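Local structure of alpha,alpha-trehalose-phosphate synthase (UDP-forming) (Burkholderia vietnamiensis, 5TVG) at residues A[176-179]-A[180-184]. The protein belongs to glycosyltransferase family 20, in the GT-B clan of two-domain enzymes, and holds uridine-5'-diphosphate and a magnesium ion. Numbering follows the deposited sequence.
Sequences VPPH and DELVK
L182 CD1 reaches back to V176 CG1 at 3.9 Å, the two side chains crossing at about a right angle, and the same methyl lies 4.3 Å from P178 CG. With L182 CG set beside its own backbone N (chi1 -68°), CG lies 3.3 Å from P178 O, the oxygen that also accepts from L182 N; F89 of helix 79-98 touches V176, P178 and L182 alike. A type I beta turn from V176 to H179 leads into helix 179-186, with P178 as N-cap; the stretch belongs to the GT-B half built round the mixed sheet, and the helix precedes its strand 191-194. The first helical bonds are L182 N to P178 O (3.0 Å) and V183 N to H179 O (2.9 Å), both nearly straight. H179 CG stands between its backbone N and carbonyl carbon (chi1 53°), which brings the imidazole close to D180 N; its ND1 is hydrogen-bonded to Y206 OH. A water sits 3.1 Å above the plane of the H179 ring, over its centre, donating to P177 O (2.7 Å) and accepting from D180 N (3.1 Å). E181, its chain extended past CG, is hydrogen-bonded through OE1 to Y112 OH.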
loop_
_atom_site.group_PDB
_atom_site.type_symbol
_atom_site.label_atom_id
_atom_site.label_comp_id
_atom_site.label_asym_id
_atom_site.label_seq_id
_atom_site.Cartn_x
_atom_site.Cartn_y
_atom_site.Cartn_z
ATOM N N VAL A 176 -0.800 -3.327 -26.457
ATOM C CA VAL A 176 -1.415 -2.075 -26.893
ATOM C C VAL A 176 -2.621 -2.386 -27.778
ATOM O O VAL A 176 -2.442 -2.926 -28.880
ATOM C CB VAL A 176 -0.422 -1.201 -27.686
ATOM C CG1 VAL A 176 -1.129 0.089 -28.166
ATOM C CG2 VAL A 176 0.841 -0.893 -26.866
ATOM N N PRO A 177 -3.847 -2.055 -27.379
ATOM C CA PRO A 177 -5.012 -2.502 -28.152
ATOM C C PRO A 177 -4.993 -2.015 -29.597
ATOM O O PRO A 177 -5.277 -2.808 -30.506
ATOM C CB PRO A 177 -6.197 -1.943 -27.358
ATOM C CG PRO A 177 -5.647 -1.970 -25.903
ATOM C CD PRO A 177 -4.215 -1.576 -26.030
ATOM N N PRO A 178 -4.639 -0.748 -29.894
ATOM C CA PRO A 178 -4.617 -0.365 -31.319
ATOM C C PRO A 178 -3.323 -0.695 -32.062
ATOM O O PRO A 178 -2.931 0.054 -32.970
ATOM C CB PRO A 178 -4.857 1.156 -31.276
ATOM C CG PRO A 178 -4.263 1.578 -30.023
ATOM C CD PRO A 178 -4.561 0.453 -29.028
ATOM N N HIS A 179 -2.680 -1.829 -31.738
ATOM C CA HIS A 179 -1.368 -2.131 -32.316
ATOM C C HIS A 179 -1.416 -2.166 -33.847
ATOM O O HIS A 179 -0.571 -1.557 -34.517
ATOM C CB HIS A 179 -0.843 -3.456 -31.743
ATOM C CG HIS A 179 -1.797 -4.612 -31.867
ATOM N ND1 HIS A 179 -1.845 -5.427 -32.983
ATOM C CD2 HIS A 179 -2.741 -5.086 -31.013
ATOM C CE1 HIS A 179 -2.768 -6.359 -32.804
ATOM N NE2 HIS A 179 -3.333 -6.164 -31.621
ATOM N N ASP A 180 -2.456 -2.783 -34.417
ATOM C CA ASP A 180 -2.542 -2.927 -35.866
ATOM C C ASP A 180 -2.647 -1.576 -36.554
ATOM O O ASP A 180 -1.972 -1.330 -37.567
ATOM C CB ASP A 180 -3.734 -3.814 -36.237
ATOM C CG ASP A 180 -3.901 -3.961 -37.757
ATOM O OD1 ASP A 180 -3.105 -4.697 -38.397
ATOM O OD2 ASP A 180 -4.832 -3.337 -38.312
ATOM N N GLU A 181 -3.496 -0.689 -36.022
ATOM C CA GLU A 181 -3.640 0.642 -36.586
ATOM C C GLU A 181 -2.333 1.408 -36.528
ATOM O O GLU A 181 -1.954 2.085 -37.499
ATOM C CB GLU A 181 -4.721 1.424 -35.821
ATOM C CG GLU A 181 -5.155 2.682 -36.517
ATOM C CD GLU A 181 -6.348 3.343 -35.860
ATOM O OE1 GLU A 181 -6.287 3.632 -34.653
ATOM O OE2 GLU A 181 -7.364 3.513 -36.554
ATOM N N LEU A 182 -1.633 1.315 -35.393
ATOM C CA LEU A 182 -0.377 2.036 -35.209
ATOM C C LEU A 182 0.697 1.535 -36.174
ATOM O O LEU A 182 1.460 2.334 -36.733
ATOM C CB LEU A 182 0.093 1.880 -33.761
ATOM C CG LEU A 182 -0.744 2.554 -32.650
ATOM C CD1 LEU A 182 -0.213 2.172 -31.295
ATOM C CD2 LEU A 182 -0.743 4.073 -32.787
ATOM N N VAL A 183 0.781 0.221 -36.388
ATOM C CA VAL A 183 1.739 -0.277 -37.372
ATOM C C VAL A 183 1.346 0.195 -38.770
ATOM O O VAL A 183 2.200 0.591 -39.567
ATOM C CB VAL A 183 1.836 -1.811 -37.303
ATOM C CG1 VAL A 183 2.584 -2.358 -38.515
ATOM C CG2 VAL A 183 2.473 -2.267 -35.989
ATOM N N LYS A 184 0.048 0.186 -39.081
ATOM C CA LYS A 184 -0.409 0.748 -40.349
ATOM C C LYS A 184 0.036 2.199 -40.498
ATOM O O LYS A 184 0.533 2.602 -41.562
ATOM C CB LYS A 184 -1.935 0.642 -40.460
ATOM C CG LYS A 184 -2.508 1.336 -41.706
ATOM C CD LYS A 184 -3.934 0.912 -42.015
ATOM C CE LYS A 184 -4.931 1.393 -40.950
ATOM N NZ LYS A 184 -5.148 2.867 -41.005
HETATM O O HOH W 1 -4.959 -3.862 -33.021
#